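Local structure of tapirin (Caldicellulosiruptor kristjanssonii, 6N2B) at residues Ala281-Pro286 and Asn304-Tyr309; Lys337-Thr342 and Ala353-Asp358; Ile370-Thr375 and Glu389-Arg394; Thr445-Val450 and Ser472-Val477; Leu505-Ala510 and Ala525-Ile530. The protein probably binds cellulose, its C-terminal domain being built as a calcium-bearing beta-helix thought to help the thermophilic bacterium adhere to plant biomass. All coordinates share one frame; numbering follows the deposited sequence.

Interaction 1 of 5, residues Ala281-Pro286 and Asn304-Tyr309; sequences APNTNP and NGYGYY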
# COMPACT_ATOMS: atom_id res chain seq x y z
N ALA A 281 5.26 -4.26 -16.21
CA ALA A 281 5.51 -5.66 -15.93
C ALA A 281 5.77 -6.43 -17.22
O ALA A 281 5.16 -6.14 -18.25
CB ALA A 281 4.32 -6.29 -15.20
N PRO A 282 6.69 -7.39 -17.19
CA PRO A 282 6.80 -8.35 -18.30
C PRO A 282 5.54 -9.17 -18.43
O PRO A 282 4.90 -9.52 -17.44
CB PRO A 282 7.98 -9.23 -17.88
CG PRO A 282 8.75 -8.41 -16.94
CD PRO A 282 7.77 -7.56 -16.21
N ASN A 283 5.18 -9.51 -19.68
CA ASN A 283 4.02 -10.36 -19.92
C ASN A 283 4.16 -11.71 -19.24
O ASN A 283 3.16 -12.43 -19.07
CB ASN A 283 3.79 -10.53 -21.42
CG ASN A 283 4.74 -11.54 -22.05
OD1 ASN A 283 5.95 -11.50 -21.82
ND2 ASN A 283 4.19 -12.43 -22.87
N THR A 284 5.38 -12.07 -18.86
CA THR A 284 5.68 -13.31 -18.18
C THR A 284 5.57 -13.20 -16.66
O THR A 284 5.55 -14.23 -15.98
CB THR A 284 7.08 -13.76 -18.60
OG1 THR A 284 7.21 -15.17 -18.42
CG2 THR A 284 8.16 -13.01 -17.81
N ASN A 285 5.47 -11.98 -16.13
CA ASN A 285 5.26 -11.75 -14.70
C ASN A 285 4.43 -10.49 -14.52
O ASN A 285 4.93 -9.44 -14.10
CB ASN A 285 6.60 -11.64 -13.97
CG ASN A 285 6.47 -11.78 -12.46
OD1 ASN A 285 5.56 -12.44 -11.94
ND2 ASN A 285 7.41 -11.16 -11.74
N PRO A 286 3.14 -10.54 -14.84
CA PRO A 286 2.32 -9.32 -14.83
C PRO A 286 1.87 -8.91 -13.43
O PRO A 286 1.85 -9.70 -12.49
CB PRO A 286 1.12 -9.70 -15.71
CG PRO A 286 1.00 -11.18 -15.56
CD PRO A 286 2.39 -11.71 -15.35
N ASN A 304 0.78 1.28 -16.45
CA ASN A 304 1.53 0.60 -17.49
C ASN A 304 1.32 -0.89 -17.36
O ASN A 304 0.87 -1.39 -16.33
CB ASN A 304 3.01 0.92 -17.43
CG ASN A 304 3.32 2.27 -18.00
OD1 ASN A 304 3.29 2.46 -19.22
ND2 ASN A 304 3.58 3.24 -17.12
N GLY A 305 1.66 -1.61 -18.42
CA GLY A 305 0.97 -2.82 -18.76
C GLY A 305 1.75 -4.10 -18.55
O GLY A 305 2.88 -4.12 -18.06
N TYR A 306 1.15 -5.16 -19.09
CA TYR A 306 1.12 -6.52 -18.59
C TYR A 306 0.65 -6.45 -17.15
O TYR A 306 1.44 -6.44 -16.20
CB TYR A 306 2.45 -7.20 -18.85
CG TYR A 306 2.54 -7.42 -20.34
CD1 TYR A 306 1.43 -7.92 -21.04
CD2 TYR A 306 3.66 -7.04 -21.07
CE1 TYR A 306 1.47 -8.09 -22.41
CE2 TYR A 306 3.71 -7.21 -22.46
CZ TYR A 306 2.61 -7.73 -23.12
OH TYR A 306 2.64 -7.90 -24.48
N GLY A 307 -0.66 -6.36 -17.03
CA GLY A 307 -1.32 -6.23 -15.75
C GLY A 307 -2.82 -6.20 -15.93
O GLY A 307 -3.32 -5.75 -16.97
N TYR A 308 -3.55 -6.69 -14.94
CA TYR A 308 -5.00 -6.59 -14.89
C TYR A 308 -5.35 -5.77 -13.67
O TYR A 308 -5.18 -6.23 -12.53
CB TYR A 308 -5.63 -7.98 -14.85
CG TYR A 308 -5.46 -8.70 -16.16
CD1 TYR A 308 -4.26 -9.35 -16.47
CD2 TYR A 308 -6.48 -8.71 -17.11
CE1 TYR A 308 -4.09 -10.01 -17.69
CE2 TYR A 308 -6.33 -9.37 -18.33
CZ TYR A 308 -5.13 -10.01 -18.62
OH TYR A 308 -4.98 -10.66 -19.83
N TYR A 309 -5.83 -4.56 -13.90
CA TYR A 309 -6.10 -3.59 -12.85
C TYR A 309 -7.60 -3.39 -12.74
O TYR A 309 -8.24 -2.93 -13.68
CB TYR A 309 -5.41 -2.28 -13.18
CG TYR A 309 -3.93 -2.41 -13.43
CD1 TYR A 309 -3.02 -2.34 -12.38
CD2 TYR A 309 -3.43 -2.58 -14.72
CE1 TYR A 309 -1.65 -2.45 -12.60
CE2 TYR A 309 -2.06 -2.69 -14.95
CZ TYR A 309 -1.18 -2.62 -13.89
OH TYR A 309 0.19 -2.73 -14.11
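Tyr306 lays its ring against the type I turn Pro282-Asn285, and the contact is best followed from its CB outward. That CB sits among Ala281 O and Pro282 O on the incoming chain and the carbons Ala281 CB and Pro286 CB, each of the two carbons 4.2 Å from Tyr306 CB. CG lies anti to the carbonyl carbon (chi1 -70°), which sends the ring along the turn backbone. Tyr306 CG is 3.3 Å from Asn283 CA, while CD2 has Asn283 N at 3.2 Å and Ala281 O in the ring plane, at the edge. CD1, CE1, CE2 and CZ all lie against Asn283 CB, which stands over the ring centre on one face in a CH-pi contact. Past them, Tyr306 OH is still 4.2 Å from Asn283 CB. The backbones are tied just before the tyrosine, where Ala281 N donates to Gly305 O at 3.0 Å, nearly straight at 162°. A serine in place of Tyr306 would probably leave Asn283 without the flat surface it rests on and the turn less firmly seated. The turn is a loop between strands 275-278 and 287-291, Tyr306 immediately precedes strand 307-311 of the next coil, and Tyr325 meets its ring almost parallel.

Interaction 2 of 5, residues Lys337-Thr342 and Ala353-Asp358; sequences KKLTVT and ATLYCD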
# COMPACT_ATOMS: atom_id res chain seq x y z
N LYS A 337 -10.40 13.36 -14.11
CA LYS A 337 -10.15 14.51 -14.97
C LYS A 337 -9.98 14.06 -16.42
O LYS A 337 -10.54 14.66 -17.34
CB LYS A 337 -8.90 15.26 -14.48
CG LYS A 337 -8.60 16.62 -15.17
CD LYS A 337 -9.66 17.66 -14.79
CE LYS A 337 -9.16 19.09 -14.98
NZ LYS A 337 -10.27 20.02 -15.32
N LYS A 338 -9.20 13.01 -16.63
CA LYS A 338 -8.89 12.53 -17.96
C LYS A 338 -8.67 11.02 -17.90
O LYS A 338 -8.14 10.50 -16.91
CB LYS A 338 -7.67 13.25 -18.55
CG LYS A 338 -7.58 13.18 -20.07
CD LYS A 338 -6.35 13.85 -20.65
CE LYS A 338 -6.37 13.76 -22.19
NZ LYS A 338 -5.19 14.32 -22.91
N LEU A 339 -9.12 10.33 -18.93
CA LEU A 339 -8.75 8.94 -19.16
C LEU A 339 -8.08 8.90 -20.51
O LEU A 339 -8.65 9.37 -21.49
CB LEU A 339 -9.97 8.02 -19.13
CG LEU A 339 -9.68 6.60 -19.64
CD1 LEU A 339 -8.73 5.85 -18.69
CD2 LEU A 339 -10.96 5.81 -19.87
N THR A 340 -6.85 8.39 -20.56
CA THR A 340 -6.18 8.22 -21.84
C THR A 340 -5.72 6.78 -21.95
O THR A 340 -5.08 6.25 -21.05
CB THR A 340 -5.01 9.22 -22.03
OG1 THR A 340 -3.79 8.70 -21.49
CG2 THR A 340 -5.31 10.53 -21.38
N VAL A 341 -6.09 6.14 -23.05
CA VAL A 341 -5.65 4.79 -23.36
C VAL A 341 -4.78 4.88 -24.61
O VAL A 341 -5.19 5.43 -25.63
CB VAL A 341 -6.85 3.84 -23.57
CG1 VAL A 341 -6.40 2.39 -23.65
CG2 VAL A 341 -7.83 4.02 -22.43
N THR A 342 -3.55 4.37 -24.51
CA THR A 342 -2.58 4.46 -25.59
C THR A 342 -1.80 3.16 -25.64
O THR A 342 -1.86 2.34 -24.72
CB THR A 342 -1.60 5.63 -25.39
OG1 THR A 342 -2.27 6.72 -24.75
CG2 THR A 342 -0.99 6.11 -26.71
N ALA A 353 -21.83 -0.02 -14.60
CA ALA A 353 -20.93 1.03 -14.18
C ALA A 353 -21.10 2.29 -15.03
O ALA A 353 -21.59 2.24 -16.17
CB ALA A 353 -19.48 0.54 -14.24
N THR A 354 -20.68 3.42 -14.47
CA THR A 354 -20.63 4.68 -15.20
C THR A 354 -19.28 5.34 -14.96
O THR A 354 -18.88 5.54 -13.81
CB THR A 354 -21.75 5.65 -14.77
OG1 THR A 354 -23.03 5.06 -15.02
CG2 THR A 354 -21.64 6.93 -15.55
N LEU A 355 -18.59 5.69 -16.04
CA LEU A 355 -17.40 6.53 -15.97
C LEU A 355 -17.78 7.96 -16.35
O LEU A 355 -18.47 8.18 -17.34
CB LEU A 355 -16.32 5.99 -16.91
CG LEU A 355 -15.14 6.95 -17.16
CD1 LEU A 355 -14.50 7.37 -15.85
CD2 LEU A 355 -14.07 6.34 -18.07
N TYR A 356 -17.32 8.93 -15.55
CA TYR A 356 -17.36 10.34 -15.94
C TYR A 356 -15.93 10.83 -16.04
O TYR A 356 -15.13 10.62 -15.13
CB TYR A 356 -18.10 11.20 -14.93
CG TYR A 356 -19.48 10.71 -14.54
CD1 TYR A 356 -19.63 9.67 -13.61
CD2 TYR A 356 -20.64 11.30 -15.07
CE1 TYR A 356 -20.88 9.23 -13.23
CE2 TYR A 356 -21.90 10.85 -14.70
CZ TYR A 356 -22.02 9.81 -13.78
OH TYR A 356 -23.26 9.34 -13.40
N CYS A 357 -15.60 11.49 -17.15
CA CYS A 357 -14.31 12.14 -17.27
C CYS A 357 -14.48 13.45 -18.03
O CYS A 357 -15.28 13.52 -18.96
CB CYS A 357 -13.29 11.26 -17.99
SG CYS A 357 -13.80 10.65 -19.61
N ASP A 358 -13.75 14.48 -17.61
CA ASP A 358 -13.81 15.75 -18.33
C ASP A 358 -13.27 15.58 -19.74
O ASP A 358 -13.79 16.18 -20.69
CB ASP A 358 -13.05 16.84 -17.57
CG ASP A 358 -13.05 18.18 -18.30
OD1 ASP A 358 -14.10 18.88 -18.29
OD2 ASP A 358 -12.00 18.54 -18.90
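Leu339 and Leu355 touch by their CD2 methyls, 3.6 Å apart, and the two side chains meet obliquely inside the corner between two faces of the protein. Both take the same shape. CG stands anti to the backbone N (chi1 168° in Leu339, nearly the same in Leu355), and the second torsion, near +60° in each, then turns one methyl of each toward the other. Because the local chain directions lie 120° apart, the branches come from two walls of one interior, and they do not run alongside each other as neighbours in a sheet would. Cys357 fills in nearer the corner, its CB 4.4 Å from Leu339 N.

At the corner itself the side chains turn polar. The CB of Asp358 lies 3.3 Å from Lys337 O, and its CG is anti to the backbone N, carrying the carboxylate outward. Lys337 starts off pointing away from the other segment, but a bend at chi2 (68°) swings the chain back, so that NZ ends 4.2 Å from Asp358 OD2. That is too far for a salt bridge, though the opposite charges probably still attract. The firmer ionic partner of this aspartate is Arg379, which pairs with OD1.

Strand 338-341 belongs to one parallel sheet and strand 354-357 to another, with the chain turning at Lys337 and again at Asp358. Coils that turn corners between parallel sheets, with apolar side chains of different faces meeting inside, are characteristic of a parallel beta-helix.

Interaction 3 of 5, residues Ile370-Thr375 and Glu389-Arg394; sequences IEAGAT and EGPGTR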
# COMPACT_ATOMS: atom_id res chain seq x y z
N ILE A 370 -17.16 -0.53 -23.68
CA ILE A 370 -18.27 -0.22 -22.80
C ILE A 370 -19.24 -1.39 -22.82
O ILE A 370 -19.82 -1.72 -23.87
CB ILE A 370 -18.95 1.09 -23.21
CG1 ILE A 370 -17.87 2.15 -23.42
CG2 ILE A 370 -19.96 1.53 -22.15
CD1 ILE A 370 -18.32 3.31 -24.19
N GLU A 371 -19.42 -2.04 -21.68
CA GLU A 371 -20.25 -3.22 -21.68
C GLU A 371 -21.72 -2.84 -21.69
O GLU A 371 -22.09 -1.68 -21.46
CB GLU A 371 -19.92 -4.12 -20.49
CG GLU A 371 -18.73 -5.02 -20.75
CD GLU A 371 -18.35 -5.88 -19.55
OE1 GLU A 371 -19.03 -5.76 -18.49
OE2 GLU A 371 -17.38 -6.67 -19.67
N ALA A 372 -22.55 -3.83 -21.99
CA ALA A 372 -23.99 -3.62 -21.99
C ALA A 372 -24.45 -3.13 -20.62
O ALA A 372 -24.04 -3.67 -19.59
CB ALA A 372 -24.71 -4.91 -22.37
N GLY A 373 -25.28 -2.10 -20.61
CA GLY A 373 -25.72 -1.55 -19.35
C GLY A 373 -24.74 -0.62 -18.69
O GLY A 373 -25.07 -0.04 -17.65
N ALA A 374 -23.54 -0.45 -19.26
CA ALA A 374 -22.58 0.54 -18.80
C ALA A 374 -22.73 1.84 -19.59
O ALA A 374 -23.45 1.91 -20.59
CB ALA A 374 -21.16 -0.00 -18.92
N THR A 375 -22.02 2.88 -19.14
CA THR A 375 -22.12 4.22 -19.72
C THR A 375 -20.83 5.00 -19.47
O THR A 375 -20.37 5.08 -18.33
CB THR A 375 -23.30 4.99 -19.13
OG1 THR A 375 -24.53 4.30 -19.40
CG2 THR A 375 -23.35 6.38 -19.71
N GLU A 389 -15.57 0.19 -28.80
CA GLU A 389 -16.60 -0.73 -29.25
C GLU A 389 -17.44 -1.11 -28.03
O GLU A 389 -17.39 -0.49 -26.97
CB GLU A 389 -15.99 -1.95 -29.96
CG GLU A 389 -14.69 -1.68 -30.71
CD GLU A 389 -14.51 -2.55 -31.97
OE1 GLU A 389 -15.54 -3.06 -32.51
OE2 GLU A 389 -13.37 -2.73 -32.43
N GLY A 390 -18.22 -2.18 -28.17
CA GLY A 390 -19.06 -2.66 -27.11
C GLY A 390 -20.47 -2.11 -27.18
O GLY A 390 -20.74 -1.06 -27.78
N PRO A 391 -21.41 -2.82 -26.54
CA PRO A 391 -22.83 -2.50 -26.67
C PRO A 391 -23.36 -1.44 -25.72
O PRO A 391 -24.58 -1.20 -25.70
CB PRO A 391 -23.50 -3.85 -26.38
CG PRO A 391 -22.55 -4.52 -25.40
CD PRO A 391 -21.17 -4.07 -25.79
N GLY A 392 -22.52 -0.80 -24.92
CA GLY A 392 -22.99 0.21 -24.00
C GLY A 392 -23.00 1.62 -24.59
O GLY A 392 -22.50 1.87 -25.69
N THR A 393 -23.57 2.53 -23.81
CA THR A 393 -23.72 3.93 -24.20
C THR A 393 -22.44 4.73 -23.97
O THR A 393 -21.81 4.65 -22.92
CB THR A 393 -24.85 4.55 -23.38
OG1 THR A 393 -26.02 3.74 -23.54
CG2 THR A 393 -25.11 5.99 -23.81
N ARG A 394 -22.09 5.55 -24.97
CA ARG A 394 -20.98 6.49 -24.91
C ARG A 394 -21.53 7.88 -25.23
O ARG A 394 -22.17 8.07 -26.26
CB ARG A 394 -19.87 6.04 -25.88
CG ARG A 394 -19.20 7.10 -26.71
CD ARG A 394 -18.72 6.57 -28.08
NE ARG A 394 -18.21 7.66 -28.93
CZ ARG A 394 -17.61 7.48 -30.11
NH1 ARG A 394 -17.44 6.25 -30.58
NH2 ARG A 394 -17.18 8.54 -30.81
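Ile370 opens the contact with both backbone atoms engaged: its N donates to Glu389 O at 3.3 Å, almost straight at 174°, and its O receives Gly392 N at 3.0 Å, the donor lying well above the carbonyl plane. Its side chain splits two ways. CG2, anti to the backbone N, lies against Gly392 CA, while CD1 reaches Arg394 CB at 3.6 Å, the two side chains meeting at about a right angle. Cutting Ile370 back to an alanine is likely to open a gap beside Gly392 and take one apolar neighbour from Arg394 CB. Glu371 directs its carboxylate elsewhere, to Ser351 N, but its carbonyl faces Gly392 CA, where a side chain would collide with it. Ala372 sets its CB 3.7 Å from Pro391 CG. Here the chain rounds a type II turn, Glu371-Ala374, one corner of a parallel beta-helix, with the corner of the following coil stacked on it. Gly373 takes the left-handed backbone position of that turn. Ala374 O then accepts Thr393 N at 3.3 Å, restarting the parallel pairing. Last comes Thr375, side by side with Thr393, their side chains pointing the same way and Thr375 OG1 4.0 Å from Thr393 CB.

Interaction 4 of 5, residues Thr445-Val450 and Ser472-Val477; sequences TPWEIV and SFPSNV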
# COMPACT_ATOMS: atom_id res chain seq x y z
N THR A 445 -0.82 -15.31 23.91
CA THR A 445 -0.47 -16.56 23.26
C THR A 445 -0.68 -16.39 21.76
O THR A 445 -1.83 -16.21 21.32
CB THR A 445 -1.32 -17.71 23.79
OG1 THR A 445 -1.24 -17.73 25.22
CG2 THR A 445 -0.82 -19.05 23.22
N PRO A 446 0.38 -16.39 20.95
CA PRO A 446 1.80 -16.46 21.31
C PRO A 446 2.31 -15.24 22.05
O PRO A 446 1.62 -14.22 22.11
CB PRO A 446 2.50 -16.54 19.94
CG PRO A 446 1.42 -16.81 18.94
CD PRO A 446 0.20 -16.19 19.50
N TRP A 447 3.51 -15.35 22.61
CA TRP A 447 4.15 -14.22 23.27
C TRP A 447 4.29 -13.06 22.30
O TRP A 447 4.53 -13.24 21.10
CB TRP A 447 5.53 -14.61 23.79
CG TRP A 447 5.53 -15.65 24.85
CD1 TRP A 447 4.46 -16.09 25.60
CD2 TRP A 447 6.66 -16.39 25.30
NE1 TRP A 447 4.87 -17.06 26.48
CE2 TRP A 447 6.21 -17.27 26.32
CE3 TRP A 447 8.02 -16.40 24.94
CZ2 TRP A 447 7.07 -18.14 26.97
CZ3 TRP A 447 8.86 -17.27 25.59
CH2 TRP A 447 8.39 -18.13 26.60
N GLU A 448 4.17 -11.85 22.83
CA GLU A 448 4.26 -10.64 22.05
C GLU A 448 5.41 -9.79 22.58
O GLU A 448 5.59 -9.67 23.80
CB GLU A 448 2.94 -9.85 22.08
CG GLU A 448 1.72 -10.65 21.65
CD GLU A 448 0.46 -9.78 21.52
OE1 GLU A 448 0.56 -8.53 21.66
OE2 GLU A 448 -0.64 -10.35 21.28
N ILE A 449 6.20 -9.23 21.69
CA ILE A 449 7.28 -8.33 22.09
C ILE A 449 7.34 -7.24 21.05
O ILE A 449 7.18 -7.49 19.85
CB ILE A 449 8.65 -9.04 22.23
CG1 ILE A 449 9.76 -8.02 22.49
CG2 ILE A 449 8.99 -9.89 21.03
CD1 ILE A 449 11.01 -8.62 23.16
N VAL A 450 7.51 -6.00 21.51
CA VAL A 450 7.79 -4.88 20.62
C VAL A 450 9.25 -4.49 20.82
O VAL A 450 9.73 -4.42 21.96
CB VAL A 450 6.85 -3.69 20.89
CG1 VAL A 450 6.82 -3.37 22.37
CG2 VAL A 450 7.31 -2.50 20.08
N SER A 472 14.30 -17.17 25.43
CA SER A 472 14.28 -17.96 24.20
C SER A 472 13.80 -17.05 23.08
O SER A 472 13.63 -15.84 23.28
CB SER A 472 13.39 -19.20 24.33
OG SER A 472 12.02 -18.85 24.55
N PHE A 473 13.54 -17.65 21.93
CA PHE A 473 13.09 -16.92 20.74
C PHE A 473 12.25 -17.90 19.93
O PHE A 473 12.74 -18.51 18.96
CB PHE A 473 14.29 -16.39 19.95
CG PHE A 473 13.95 -15.38 18.87
CD1 PHE A 473 12.66 -15.26 18.36
CD2 PHE A 473 14.94 -14.57 18.35
CE1 PHE A 473 12.36 -14.34 17.36
CE2 PHE A 473 14.65 -13.64 17.35
CZ PHE A 473 13.37 -13.52 16.86
N PRO A 474 11.00 -18.14 20.33
CA PRO A 474 10.20 -19.16 19.65
C PRO A 474 9.76 -18.66 18.29
O PRO A 474 9.55 -17.46 18.09
CB PRO A 474 9.01 -19.38 20.59
CG PRO A 474 8.86 -18.09 21.34
CD PRO A 474 10.22 -17.43 21.37
N SER A 475 9.63 -19.59 17.35
CA SER A 475 9.32 -19.20 15.98
C SER A 475 7.96 -18.52 15.88
O SER A 475 7.74 -17.73 14.96
CB SER A 475 9.38 -20.42 15.07
OG SER A 475 8.31 -21.30 15.34
N ASN A 476 7.06 -18.78 16.83
CA ASN A 476 5.70 -18.25 16.78
C ASN A 476 5.57 -16.86 17.43
O ASN A 476 4.45 -16.36 17.55
CB ASN A 476 4.71 -19.25 17.42
CG ASN A 476 4.73 -19.25 18.97
OD1 ASN A 476 5.59 -18.64 19.61
ND2 ASN A 476 3.76 -19.94 19.57
N VAL A 477 6.67 -16.23 17.84
CA VAL A 477 6.55 -14.97 18.58
C VAL A 477 5.97 -13.88 17.69
O VAL A 477 6.31 -13.76 16.51
CB VAL A 477 7.89 -14.54 19.21
CG1 VAL A 477 8.94 -14.23 18.16
CG2 VAL A 477 7.68 -13.34 20.10
O HOH W 1 5.20 -18.17 22.55
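The type I turn Pro474-Val477, which leads from helix 459-470 into strand 478-483, packs against Pro446 and Trp447, just before strand 448-453, and against Ile449 within it; strands 448-453 and 478-483 are parallel neighbours. This is the calcium-bearing end of the beta-helix domain: the side chain of Ile449 is about 5 Å from that of Glu465, a calcium ligand on the same helix.

Deepest in the contact, Val477 CG2 meets Ile449 CG2 at 3.8 Å and lies 3.3 Å from Trp447 O. Val477 puts this methyl anti to its own backbone N, with CG1 in the tight place between N and the carbonyl carbon (chi1 64°).

The indole covers the approach to the turn with its six-membered ring. Its CE3 is 4.1 Å from Pro474 CG, the two side chains set at about a right angle, and CZ3 has Ser472 OG 3.7 Å off, at the ring edge and near its plane. Lys442 adds a cation-pi contact to the same indole, and Leu470 of the helix touches it too.

Pro446, which follows a cis peptide bond, leans on Asn476. Its CB rests 3.1 Å from the backbone O of Asn476 and also lies against the side-chain amide, 3.6 Å from Asn476 CG, the two side chains crossing at a slant. The side-chain oxygen is held by a water, which donates to Asn476 OD1 at 3.0 Å, accepts from Trp447 N at 3.3 Å, and sits above one indole face, displaced toward the rim.

Interaction 5 of 5, residues Leu505-Ala510 and Ala525-Ile530; sequences LVIEGA and AGIELI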
# COMPACT_ATOMS: atom_id res chain seq x y z
N LEU A 505 11.26 -14.82 5.56
CA LEU A 505 11.10 -14.39 6.94
C LEU A 505 9.63 -14.10 7.20
O LEU A 505 9.05 -13.22 6.56
CB LEU A 505 11.92 -13.12 7.13
CG LEU A 505 12.60 -12.81 8.42
CD1 LEU A 505 13.14 -14.10 9.04
CD2 LEU A 505 13.72 -11.85 8.04
N VAL A 506 9.01 -14.82 8.12
CA VAL A 506 7.58 -14.64 8.42
C VAL A 506 7.44 -13.83 9.71
O VAL A 506 7.54 -14.37 10.82
CB VAL A 506 6.85 -15.98 8.49
CG1 VAL A 506 5.41 -15.76 8.86
CG2 VAL A 506 6.95 -16.70 7.15
N ILE A 507 7.18 -12.54 9.59
CA ILE A 507 6.93 -11.68 10.73
C ILE A 507 5.43 -11.52 10.92
O ILE A 507 4.74 -10.98 10.05
CB ILE A 507 7.59 -10.31 10.56
CG1 ILE A 507 9.10 -10.46 10.35
CG2 ILE A 507 7.27 -9.43 11.76
CD1 ILE A 507 9.71 -9.36 9.52
N GLU A 508 4.92 -11.98 12.07
CA GLU A 508 3.52 -11.81 12.44
C GLU A 508 3.43 -10.69 13.47
O GLU A 508 3.93 -10.84 14.59
CB GLU A 508 2.95 -13.11 13.00
CG GLU A 508 3.12 -14.33 12.11
CD GLU A 508 2.09 -15.43 12.40
OE1 GLU A 508 1.07 -15.12 13.06
OE2 GLU A 508 2.28 -16.60 11.98
N GLY A 509 2.79 -9.57 13.09
CA GLY A 509 2.71 -8.40 13.95
C GLY A 509 2.58 -7.13 13.14
O GLY A 509 1.58 -6.96 12.45
N ALA A 510 3.56 -6.22 13.19
CA ALA A 510 3.47 -4.97 12.45
C ALA A 510 4.79 -4.22 12.56
O ALA A 510 5.60 -4.50 13.44
CB ALA A 510 2.32 -4.08 12.94
N ALA A 525 16.28 -13.72 0.81
CA ALA A 525 14.99 -14.19 1.31
C ALA A 525 13.95 -13.09 1.16
O ALA A 525 14.28 -11.90 1.12
CB ALA A 525 15.07 -14.63 2.78
N GLY A 526 12.69 -13.49 1.06
CA GLY A 526 11.59 -12.56 1.07
C GLY A 526 10.95 -12.42 2.45
O GLY A 526 11.17 -13.22 3.35
N ILE A 527 10.18 -11.35 2.61
CA ILE A 527 9.43 -11.10 3.84
C ILE A 527 7.97 -11.44 3.58
O ILE A 527 7.40 -11.04 2.56
CB ILE A 527 9.56 -9.63 4.28
CG1 ILE A 527 11.02 -9.18 4.22
CG2 ILE A 527 8.95 -9.44 5.66
CD1 ILE A 527 11.82 -9.56 5.39
N GLU A 528 7.36 -12.15 4.51
CA GLU A 528 5.92 -12.34 4.54
C GLU A 528 5.48 -11.72 5.86
O GLU A 528 5.63 -12.35 6.91
CB GLU A 528 5.56 -13.82 4.45
CG GLU A 528 4.15 -14.20 4.92
CD GLU A 528 3.16 -14.31 3.78
OE1 GLU A 528 3.61 -14.54 2.62
OE2 GLU A 528 1.93 -14.16 4.04
N LEU A 529 4.98 -10.48 5.81
CA LEU A 529 4.52 -9.77 7.01
C LEU A 529 3.02 -9.99 7.17
O LEU A 529 2.22 -9.45 6.40
CB LEU A 529 4.84 -8.29 6.92
CG LEU A 529 4.15 -7.39 7.96
CD1 LEU A 529 4.63 -7.74 9.34
CD2 LEU A 529 4.43 -5.93 7.71
N ILE A 530 2.63 -10.77 8.17
CA ILE A 530 1.22 -11.08 8.41
C ILE A 530 0.73 -10.17 9.53
O ILE A 530 1.16 -10.31 10.68
CB ILE A 530 1.02 -12.56 8.78
CG1 ILE A 530 1.71 -13.47 7.77
CG2 ILE A 530 -0.45 -12.89 8.89
CD1 ILE A 530 1.29 -14.92 7.90
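Gly526 begins the pairing: its O takes the N-H of Leu505 at 2.7 Å, nearly in line with the carbonyl bond. Ile527 comes next, beside Leu505. Its CD1 lies 4.0 Å from Leu505 CB, with the two side chains pointing the same way, while CG2, anti to the backbone N, meets Ile507 CD1 at 3.9 Å. One isoleucine therefore spans two residues of the opposing strand.

Glu528 turns to the other face. Its N donates to Leu505 O at 2.9 Å, straight at 174°, and its own O takes a weak bond from Ile507 N. The side chain starts out alongside Val506, CB to CG2, then bends at chi2 (97°) and leaves, so that OE2 can form a salt bridge with Arg224 on the neighbouring strand. Leu529 returns to the apolar face, where CD1 rests 4.0 Å from Ile507 CG2, the two crossing at a slant. Ile530 closes the run with two bonds, N to Ile507 O at 2.8 Å and O from Gly509 N at 3.0 Å. On the Glu528 face its CD1 touches Val506 CG1.

Leu505, Ile507, Ile527 and Leu529 thus share one buried face, which Phe489 and Phe221 help to fill, while Val506, Glu508, Glu528 and Ile530 form the partly exposed one. Two parallel strands in exact register, the axes of 505-508 and 526-530 4.7 Å apart at closest approach and inclined by 15°, with aliphatic rows stacked inward and the chain turning a corner at Gly509, are what successive coils of a beta-helix look like.

In the fold
The five contacts sample one elongated beta-helix and follow one another along the chain. Interactions 2 and 3 are direct neighbours at one end: their centres are about 14 Å apart, and Leu355 N and Thr375 O lie 3.0 Å apart, a probable hydrogen bond that continues the coil-to-coil pairing. Interaction 1 stands on intermediate coils, its centre about 21 Å from that of interaction 2 and about 25 Å from that of interaction 5. Interactions 4 and 5 lie together on the other side of the chain's centre, their own centres about 14 Å apart and nearest atoms about 4 Å apart. Interaction 4 alone approaches the calcium, about 9 Å from the Ile449 side chain; its centre is about 55 Å from that of interaction 3.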